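Local coordinates for lipase, class 3 (Penicillium roqueforti FM164, PDB 6L7N), which probably hydrolyses the ester bonds of lipids, as a fungal class 3 lipase of the alpha/beta-hydrolase type, at residues 55-60 / 78-83; 89-94 / 201-206; 219-224 / 234-239. All coordinates share one frame; numbering follows the deposited sequence.

Interaction 1 of 3, residues 55-60 / 78-83; sequences YDFSNA and VVLSFR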
loop_
_atom_site.group_PDB
_atom_site.type_symbol
_atom_site.label_atom_id
_atom_site.label_comp_id
_atom_site.label_asym_id
_atom_site.label_seq_id
_atom_site.Cartn_x
_atom_site.Cartn_y
_atom_site.Cartn_z
ATOM N N TYR A 55 0.821 -9.180 -15.534
ATOM C CA TYR A 55 2.000 -8.419 -15.889
ATOM C C TYR A 55 2.821 -8.269 -14.630
ATOM O O TYR A 55 2.291 -8.359 -13.529
ATOM C CB TYR A 55 1.656 -7.027 -16.438
ATOM C CG TYR A 55 0.825 -7.022 -17.704
ATOM C CD1 TYR A 55 1.408 -7.286 -18.939
ATOM C CD2 TYR A 55 -0.533 -6.739 -17.667
ATOM C CE1 TYR A 55 0.667 -7.270 -20.095
ATOM C CE2 TYR A 55 -1.292 -6.734 -18.829
ATOM C CZ TYR A 55 -0.685 -6.993 -20.039
ATOM O OH TYR A 55 -1.422 -6.988 -21.207
ATOM N N ASP A 56 4.120 -8.044 -14.790
ATOM C CA ASP A 56 4.915 -7.703 -13.621
ATOM C C ASP A 56 6.082 -6.822 -14.027
ATOM O O ASP A 56 6.400 -6.656 -15.210
ATOM C CB ASP A 56 5.414 -8.939 -12.865
ATOM C CG ASP A 56 5.968 -9.998 -13.769
ATOM O OD1 ASP A 56 6.640 -9.658 -14.778
ATOM O OD2 ASP A 56 5.723 -11.188 -13.446
ATOM N N PHE A 57 6.715 -6.254 -13.008
ATOM C CA PHE A 57 7.814 -5.327 -13.212
ATOM C C PHE A 57 8.783 -5.472 -12.048
ATOM O O PHE A 57 8.366 -5.534 -10.890
ATOM C CB PHE A 57 7.300 -3.889 -13.366
ATOM C CG PHE A 57 6.244 -3.484 -12.360
ATOM C CD1 PHE A 57 4.913 -3.826 -12.546
ATOM C CD2 PHE A 57 6.585 -2.722 -11.256
ATOM C CE1 PHE A 57 3.946 -3.444 -11.633
ATOM C CE2 PHE A 57 5.624 -2.330 -10.340
ATOM C CZ PHE A 57 4.300 -2.695 -10.531
ATOM N N SER A 58 10.071 -5.565 -12.359
ATOM C CA SER A 58 11.070 -5.988 -11.391
ATOM C C SER A 58 11.905 -4.806 -10.930
ATOM O O SER A 58 12.080 -3.826 -11.659
ATOM C CB SER A 58 11.997 -7.057 -11.987
ATOM O OG SER A 58 12.992 -7.450 -11.057
ATOM N N ASN A 59 12.431 -4.912 -9.713
ATOM C CA ASN A 59 13.484 -3.982 -9.345
ATOM C C ASN A 59 14.756 -4.361 -10.093
ATOM O O ASN A 59 14.897 -5.466 -10.637
ATOM C CB ASN A 59 13.694 -3.931 -7.819
ATOM C CG ASN A 59 14.070 -5.287 -7.192
ATOM O OD1 ASN A 59 14.358 -5.360 -5.990
ATOM N ND2 ASN A 59 14.063 -6.347 -7.987
ATOM N N ALA A 60 15.676 -3.414 -10.150
ATOM C CA ALA A 60 16.850 -3.581 -10.987
ATOM C C ALA A 60 17.869 -2.507 -10.645
ATOM O O ALA A 60 17.836 -1.941 -9.549
ATOM C CB ALA A 60 16.464 -3.515 -12.467
ATOM N N VAL A 78 -9.040 -7.222 -10.379
ATOM C CA VAL A 78 -7.705 -6.991 -10.903
ATOM C C VAL A 78 -6.912 -6.326 -9.795
ATOM O O VAL A 78 -7.411 -5.397 -9.152
ATOM C CB VAL A 78 -7.754 -6.111 -12.162
ATOM C CG1 VAL A 78 -6.359 -5.778 -12.646
ATOM C CG2 VAL A 78 -8.546 -6.832 -13.265
ATOM N N VAL A 79 -5.701 -6.824 -9.543
ATOM C CA VAL A 79 -4.900 -6.421 -8.391
ATOM C C VAL A 79 -3.596 -5.832 -8.895
ATOM O O VAL A 79 -2.838 -6.497 -9.609
ATOM C CB VAL A 79 -4.632 -7.593 -7.436
ATOM C CG1 VAL A 79 -3.745 -7.158 -6.269
ATOM C CG2 VAL A 79 -5.953 -8.197 -6.935
ATOM N N LEU A 80 -3.326 -4.594 -8.503
ATOM C CA LEU A 80 -2.089 -3.900 -8.815
ATOM C C LEU A 80 -1.331 -3.784 -7.504
ATOM O O LEU A 80 -1.765 -3.054 -6.610
ATOM C CB LEU A 80 -2.377 -2.519 -9.400
ATOM C CG LEU A 80 -1.189 -1.581 -9.623
ATOM C CD1 LEU A 80 -0.077 -2.268 -10.420
ATOM C CD2 LEU A 80 -1.697 -0.311 -10.325
ATOM N N SER A 81 -0.204 -4.485 -7.393
ATOM C CA SER A 81 0.543 -4.573 -6.145
ATOM C C SER A 81 1.925 -3.965 -6.317
ATOM O O SER A 81 2.624 -4.277 -7.296
ATOM C CB SER A 81 0.670 -6.025 -5.693
ATOM O OG SER A 81 1.589 -6.135 -4.625
ATOM N N PHE A 82 2.315 -3.119 -5.352
ATOM C CA PHE A 82 3.604 -2.432 -5.354
ATOM C C PHE A 82 4.447 -2.821 -4.148
ATOM O O PHE A 82 3.963 -2.792 -3.008
ATOM C CB PHE A 82 3.431 -0.905 -5.319
ATOM C CG PHE A 82 2.831 -0.322 -6.552
ATOM C CD1 PHE A 82 3.611 -0.054 -7.664
ATOM C CD2 PHE A 82 1.484 -0.009 -6.592
ATOM C CE1 PHE A 82 3.046 0.501 -8.801
ATOM C CE2 PHE A 82 0.923 0.545 -7.710
ATOM C CZ PHE A 82 1.704 0.799 -8.827
ATOM N N ARG A 83 5.713 -3.140 -4.401
ATOM C CA ARG A 83 6.755 -3.223 -3.388
ATOM C C ARG A 83 7.755 -2.105 -3.652
ATOM O O ARG A 83 8.231 -1.943 -4.784
ATOM C CB ARG A 83 7.455 -4.591 -3.423
ATOM C CG ARG A 83 8.370 -4.865 -2.240
ATOM C CD ARG A 83 9.715 -5.481 -2.672
ATOM N NE ARG A 83 10.590 -4.483 -3.283
ATOM C CZ ARG A 83 11.595 -4.757 -4.104
ATOM N NH1 ARG A 83 12.330 -3.769 -4.613
ATOM N NH2 ARG A 83 11.888 -6.014 -4.403
#
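F57 and F82 meet between two strands that run nearly parallel, at 10°, with axes 9.2 Å apart, too far for direct backbone pairing. The contact is therefore made by side chains reaching across. The F57 side chain starts toward the other strand, CG standing between the backbone N and the carbonyl carbon (chi1 45°), and the far end of the ring does the touching. Its CZ lies 3.8 Å from F82 CE1, the two rings inclined at 56° to each other. F57 CE1 approaches L80 CD1 at 4.4 Å, the methyl lying near the plane of the ring at its edge. In the central sheet of this alpha/beta-hydrolase fold, strand 66-72 pairs with both strands, so the contact bridges next-but-one neighbours. I125 of helix 112-135 touches both F57 and L80, while F82 also packs on V152, A153 and A156 of helix 148-161. Beyond the strand end, N59 supplies a polar anchor. R83, bent at chi2 and chi3, presents its guanidinium end-on and grips the single atom OD1 of N59 through NH1 at 2.9 Å and through NH2 at 3.0 Å. The oxygen lies in the guanidinium plane, yet both nitrogens come from the same face of the amide, above its plane. NH1 of R83 also donates to the backbone oxygen of D64, tying the guanidinium to the chain that follows N59.

Interaction 2 of 3, residues 89-94 / 201-206; sequences RNWVSD and DPVPKL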
loop_
_atom_site.group_PDB
_atom_site.type_symbol
_atom_site.label_atom_id
_atom_site.label_comp_id
_atom_site.label_asym_id
_atom_site.label_seq_id
_atom_site.Cartn_x
_atom_site.Cartn_y
_atom_site.Cartn_z
ATOM N N ARG A 89 14.738 0.861 7.029
ATOM C CA ARG A 89 15.378 1.422 8.219
ATOM C C ARG A 89 16.217 2.647 7.868
ATOM O O ARG A 89 16.195 3.659 8.589
ATOM C CB ARG A 89 16.240 0.365 8.918
ATOM C CG ARG A 89 16.889 0.879 10.222
ATOM C CD ARG A 89 17.810 -0.167 10.856
ATOM N NE ARG A 89 17.098 -1.416 11.095
ATOM C CZ ARG A 89 16.452 -1.710 12.220
ATOM N NH1 ARG A 89 15.829 -2.868 12.335
ATOM N NH2 ARG A 89 16.433 -0.851 13.232
ATOM N N ASN A 90 16.960 2.587 6.760
ATOM C CA ASN A 90 17.780 3.738 6.382
ATOM C C ASN A 90 16.919 4.923 5.994
ATOM O O ASN A 90 17.317 6.073 6.206
ATOM C CB ASN A 90 18.720 3.374 5.236
ATOM C CG ASN A 90 19.809 2.442 5.681
ATOM O OD1 ASN A 90 19.728 1.873 6.770
ATOM N ND2 ASN A 90 20.826 2.264 4.850
ATOM N N TRP A 91 15.739 4.652 5.436
ATOM C CA TRP A 91 14.785 5.701 5.106
ATOM C C TRP A 91 14.292 6.397 6.369
ATOM O O TRP A 91 14.295 7.628 6.453
ATOM C CB TRP A 91 13.630 5.073 4.298
ATOM C CG TRP A 91 12.572 6.003 3.800
ATOM C CD1 TRP A 91 12.549 6.665 2.605
ATOM C CD2 TRP A 91 11.365 6.346 4.478
ATOM N NE1 TRP A 91 11.395 7.422 2.505
ATOM C CE2 TRP A 91 10.651 7.239 3.642
ATOM C CE3 TRP A 91 10.811 5.979 5.710
ATOM C CZ2 TRP A 91 9.419 7.783 4.009
ATOM C CZ3 TRP A 91 9.580 6.513 6.072
ATOM C CH2 TRP A 91 8.895 7.401 5.219
ATOM N N VAL A 92 13.905 5.621 7.385
ATOM C CA VAL A 92 13.508 6.215 8.666
ATOM C C VAL A 92 14.647 7.051 9.240
ATOM O O VAL A 92 14.455 8.192 9.681
ATOM C CB VAL A 92 13.077 5.115 9.655
ATOM C CG1 VAL A 92 12.888 5.689 11.065
ATOM C CG2 VAL A 92 11.813 4.410 9.162
ATOM N N SER A 93 15.856 6.502 9.221
ATOM C CA SER A 93 16.936 7.129 9.964
ATOM C C SER A 93 17.515 8.343 9.254
ATOM O O SER A 93 17.999 9.261 9.926
ATOM C CB SER A 93 18.032 6.103 10.254
ATOM O OG SER A 93 18.437 5.431 9.077
ATOM N N ASP A 94 17.459 8.401 7.919
ATOM C CA ASP A 94 18.223 9.420 7.218
ATOM C C ASP A 94 17.554 9.987 5.979
ATOM O O ASP A 94 18.123 10.896 5.364
ATOM C CB ASP A 94 19.607 8.865 6.813
ATOM C CG ASP A 94 20.560 8.781 7.981
ATOM O OD1 ASP A 94 20.996 9.841 8.460
ATOM O OD2 ASP A 94 20.870 7.659 8.424
ATOM N N ASP A 201 4.726 1.644 14.989
ATOM C CA ASP A 201 5.499 1.607 13.744
ATOM C C ASP A 201 5.984 3.009 13.376
ATOM O O ASP A 201 5.175 3.939 13.284
ATOM C CB ASP A 201 4.609 1.013 12.647
ATOM C CG ASP A 201 5.305 0.858 11.301
ATOM O OD1 ASP A 201 6.506 1.176 11.162
ATOM O OD2 ASP A 201 4.602 0.438 10.349
ATOM N N PRO A 202 7.297 3.219 13.208
ATOM C CA PRO A 202 7.778 4.570 12.860
ATOM C C PRO A 202 7.489 4.974 11.429
ATOM O O PRO A 202 7.423 6.176 11.132
ATOM C CB PRO A 202 9.289 4.479 13.105
ATOM C CG PRO A 202 9.607 3.026 12.962
ATOM C CD PRO A 202 8.403 2.301 13.517
ATOM N N VAL A 203 7.301 4.021 10.528
ATOM C CA VAL A 203 7.233 4.378 9.116
ATOM C C VAL A 203 5.991 5.217 8.808
ATOM O O VAL A 203 6.127 6.231 8.112
ATOM C CB VAL A 203 7.332 3.126 8.238
ATOM C CG1 VAL A 203 7.101 3.477 6.767
ATOM C CG2 VAL A 203 8.708 2.493 8.442
ATOM N N PRO A 204 4.790 4.884 9.297
ATOM C CA PRO A 204 3.640 5.776 9.057
ATOM C C PRO A 204 3.742 7.125 9.744
ATOM O O PRO A 204 2.844 7.956 9.569
ATOM C CB PRO A 204 2.450 4.978 9.617
ATOM C CG PRO A 204 2.890 3.548 9.536
ATOM C CD PRO A 204 4.349 3.593 9.852
ATOM N N LYS A 205 4.765 7.358 10.560
ATOM C CA LYS A 205 4.916 8.653 11.213
ATOM C C LYS A 205 5.673 9.655 10.355
ATOM O O LYS A 205 5.778 10.829 10.733
ATOM C CB LYS A 205 5.614 8.480 12.563
ATOM C CG LYS A 205 4.879 7.538 13.511
ATOM C CD LYS A 205 5.678 7.318 14.776
ATOM C CE LYS A 205 4.950 6.430 15.775
ATOM N NZ LYS A 205 5.672 6.455 17.104
ATOM N N LEU A 206 6.168 9.230 9.196
ATOM C CA LEU A 206 7.010 10.043 8.340
ATOM C C LEU A 206 6.407 10.173 6.943
ATOM O O LEU A 206 5.696 9.272 6.477
ATOM C CB LEU A 206 8.424 9.452 8.239
ATOM C CG LEU A 206 9.275 9.615 9.520
ATOM C CD1 LEU A 206 10.465 8.666 9.560
ATOM C CD2 LEU A 206 9.748 11.058 9.708
#
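V92 and W91 of helix 88-94 pack against P202, V203 and L206, an apolar contact in a class 3 lipase of the alpha/beta-hydrolase fold. The helix follows a central strand closely in the chain, where related fungal lipases carry their lid, so the contact is consistent with a lid helix resting on a loop of the catalytic region. V92 faces that loop and divides its branches. CG2 meets CG2 of V203 at 3.7 Å, the two valines crossing at about a right angle, while CG1, anti to the backbone N (chi1 170°), reaches CD1 of L206 at 4.1 Å and more loosely CB of P202 at 4.3 Å. The same L206 methyl also lies against the helix backbone, 4.0 Å from V92 CA.

W91 brings the six-membered end of its indole to the base of the L206 side chain. Its CH2 lies 3.7 Å from L206 CB, the two side chains sliding past each other in opposite directions, and CZ3 stands 4.0 Å from V203 CG1. V203 is thus touched on one branch by the indole and on the other by V92. Further out, F97 meets the W91 ring, and L255 touches V92.

On the loop side, the residues that carry the contact are set by a short 3-10 turn, 203-205, and by D201 just ahead of it. D201 belongs to a probable Ser-His-Asp triad with S147 and H261: its OD2 is hydrogen-bonded to H261 ND1 and to Y264 OH. The other carboxylate oxygen closes an Asx turn, with V203 N donating to D201 OD1 over 3.0 Å at an N-H...O angle of 164°, from above the carboxylate plane.

Interaction 3 of 3, residues 219-224 / 234-239; sequences EYWITS and DIKVID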
loop_
_atom_site.group_PDB
_atom_site.type_symbol
_atom_site.label_atom_id
_atom_site.label_comp_id
_atom_site.label_asym_id
_atom_site.label_seq_id
_atom_site.Cartn_x
_atom_site.Cartn_y
_atom_site.Cartn_z
ATOM N N GLU A 219 -7.778 6.120 9.411
ATOM C CA GLU A 219 -6.660 5.265 9.780
ATOM C C GLU A 219 -7.205 4.020 10.475
ATOM O O GLU A 219 -7.993 4.132 11.415
ATOM C CB GLU A 219 -5.688 6.015 10.709
ATOM C CG GLU A 219 -4.664 5.135 11.443
ATOM C CD GLU A 219 -3.917 5.871 12.534
ATOM O OE1 GLU A 219 -4.243 7.045 12.790
ATOM O OE2 GLU A 219 -3.007 5.272 13.151
ATOM N N TYR A 220 -6.794 2.843 10.010
ATOM C CA TYR A 220 -7.111 1.578 10.665
ATOM C C TYR A 220 -5.887 1.201 11.486
ATOM O O TYR A 220 -4.888 0.717 10.951
ATOM C CB TYR A 220 -7.462 0.506 9.639
ATOM C CG TYR A 220 -8.836 0.732 9.047
ATOM C CD1 TYR A 220 -9.966 0.164 9.634
ATOM C CD2 TYR A 220 -9.011 1.542 7.936
ATOM C CE1 TYR A 220 -11.232 0.380 9.101
ATOM C CE2 TYR A 220 -10.277 1.756 7.396
ATOM C CZ TYR A 220 -11.380 1.178 7.990
ATOM O OH TYR A 220 -12.645 1.387 7.467
ATOM N N TRP A 221 -5.966 1.452 12.784
ATOM C CA TRP A 221 -4.844 1.320 13.705
ATOM C C TRP A 221 -4.960 -0.029 14.406
ATOM O O TRP A 221 -5.846 -0.226 15.244
ATOM C CB TRP A 221 -4.867 2.475 14.706
ATOM C CG TRP A 221 -3.697 2.560 15.627
ATOM C CD1 TRP A 221 -2.406 2.156 15.386
ATOM C CD2 TRP A 221 -3.710 3.090 16.955
ATOM N NE1 TRP A 221 -1.618 2.415 16.495
ATOM C CE2 TRP A 221 -2.401 2.994 17.463
ATOM C CE3 TRP A 221 -4.713 3.648 17.764
ATOM C CZ2 TRP A 221 -2.065 3.425 18.748
ATOM C CZ3 TRP A 221 -4.378 4.080 19.036
ATOM C CH2 TRP A 221 -3.065 3.973 19.513
ATOM N N ILE A 222 -4.080 -0.952 14.040
ATOM C CA ILE A 222 -3.983 -2.260 14.675
ATOM C C ILE A 222 -3.197 -2.104 15.968
ATOM O O ILE A 222 -2.021 -1.732 15.947
ATOM C CB ILE A 222 -3.309 -3.272 13.742
ATOM C CG1 ILE A 222 -3.962 -3.234 12.355
ATOM C CG2 ILE A 222 -3.400 -4.681 14.328
ATOM C CD1 ILE A 222 -3.053 -3.686 11.252
ATOM N N THR A 223 -3.847 -2.375 17.096
ATOM C CA THR A 223 -3.251 -2.133 18.401
ATOM C C THR A 223 -2.658 -3.389 19.028
ATOM O O THR A 223 -1.974 -3.286 20.053
ATOM C CB THR A 223 -4.296 -1.532 19.346
ATOM O OG1 THR A 223 -5.394 -2.441 19.462
ATOM C CG2 THR A 223 -4.808 -0.223 18.791
ATOM N N SER A 224 -2.901 -4.557 18.442
ATOM C CA SER A 224 -2.361 -5.798 18.967
ATOM C C SER A 224 -0.857 -5.890 18.692
ATOM O O SER A 224 -0.348 -5.270 17.755
ATOM C CB SER A 224 -3.098 -6.992 18.355
ATOM O OG SER A 224 -3.232 -6.871 16.945
ATOM N N ASP A 234 -9.112 -5.431 17.868
ATOM C CA ASP A 234 -7.730 -4.962 17.846
ATOM C C ASP A 234 -7.479 -3.864 16.811
ATOM O O ASP A 234 -6.319 -3.523 16.548
ATOM C CB ASP A 234 -6.785 -6.137 17.601
ATOM C CG ASP A 234 -6.752 -7.101 18.770
ATOM O OD1 ASP A 234 -6.675 -6.626 19.927
ATOM O OD2 ASP A 234 -6.825 -8.323 18.528
ATOM N N ILE A 235 -8.529 -3.310 16.213
ATOM C CA ILE A 235 -8.390 -2.250 15.218
ATOM C C ILE A 235 -9.267 -1.080 15.645
ATOM O O ILE A 235 -10.476 -1.245 15.847
ATOM C CB ILE A 235 -8.769 -2.727 13.806
ATOM C CG1 ILE A 235 -7.937 -3.951 13.407
ATOM C CG2 ILE A 235 -8.539 -1.608 12.797
ATOM C CD1 ILE A 235 -8.228 -4.447 12.015
ATOM N N LYS A 236 -8.655 0.090 15.797
ATOM C CA LYS A 236 -9.351 1.338 16.065
ATOM C C LYS A 236 -9.372 2.181 14.799
ATOM O O LYS A 236 -8.388 2.231 14.060
ATOM C CB LYS A 236 -8.657 2.111 17.194
ATOM C CG LYS A 236 -8.266 1.256 18.386
ATOM C CD LYS A 236 -8.627 1.931 19.697
ATOM C CE LYS A 236 -7.870 1.293 20.856
ATOM N NZ LYS A 236 -7.772 -0.195 20.702
ATOM N N VAL A 237 -10.497 2.833 14.527
ATOM C CA VAL A 237 -10.610 3.669 13.338
ATOM C C VAL A 237 -10.477 5.124 13.773
ATOM O O VAL A 237 -11.215 5.596 14.648
ATOM C CB VAL A 237 -11.923 3.396 12.584
ATOM C CG1 VAL A 237 -11.901 4.054 11.211
ATOM C CG2 VAL A 237 -12.108 1.902 12.428
ATOM N N ILE A 238 -9.493 5.821 13.211
ATOM C CA ILE A 238 -9.202 7.212 13.556
ATOM C C ILE A 238 -9.579 8.074 12.359
ATOM O O ILE A 238 -9.116 7.828 11.239
ATOM C CB ILE A 238 -7.731 7.396 13.951
ATOM C CG1 ILE A 238 -7.452 6.656 15.258
ATOM C CG2 ILE A 238 -7.395 8.856 14.132
ATOM C CD1 ILE A 238 -6.622 5.450 15.081
ATOM N N ASP A 239 -10.432 9.076 12.584
ATOM C CA ASP A 239 -11.057 9.787 11.470
ATOM C C ASP A 239 -10.306 11.039 11.019
ATOM O O ASP A 239 -10.689 11.635 10.008
ATOM C CB ASP A 239 -12.506 10.141 11.820
ATOM C CG ASP A 239 -13.309 8.917 12.238
ATOM O OD1 ASP A 239 -12.933 7.806 11.817
ATOM O OD2 ASP A 239 -14.315 9.058 12.969
#
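The backbone oxygen of D234 accepts from T223 twice, from its N at 2.8 Å and, weakly, from its OG1 at 3.2 Å. These bonds finish an antiparallel pairing in which E219 with I238 and W221 with K236 are the hydrogen-bonded pairs, and Y220 with V237 and I222 with I235 the non-hydrogen-bonded ones. W221 N to K236 O is nearly straight, 2.8 Å and 172°.

On one face of the sheet I238 leans over its neighbours: its CD1 lies 3.5 Å from W221 CB and 3.7 Å from E219 OE1. The E219 chain is extended, CG anti to the backbone N (chi1 166°), and runs alongside I238, taking its OE2 to T197 OG1 and N247 N. With an alanine at E219, those two donors would probably lose their shared acceptor and I238 the chain it lies along. T223 CG2 sits 3.9 Å above the centre of the W221 ring, whose NE1 bonds to T199 O. On the other face the Y220 ring has V237 CG1 over one side, offset toward the rim, and I235 CG2 at its edge.

Strand 235-238 is the outermost strand of the large sheet at this end, whereas strand 219-222 bonds on its other side to strand 193-198; F12 of helix 6-22 meets the Y220 ring edge-to-face.

Followed from the N terminus, the three contacts come in series, none nested or crossing. Interaction 1 closes a 17-residue loop containing strand 66-72, at one end of the central sheet. Its second strand leads almost directly into helix 88-94, where interaction 2 opens; that contact spans 106 residues, including helices 112-135 and 148-161, and brings the helix to the loop after strand 193-198. Interaction 3 closes the connection between the last two strands, nine residues separating its segments, at the other end of the sheet. Interactions 1 and 3 lie on opposite sides of the chain's centre, about 28 Å apart between centres, while interactions 2 and 3 approach to about 7 Å between nearest atoms.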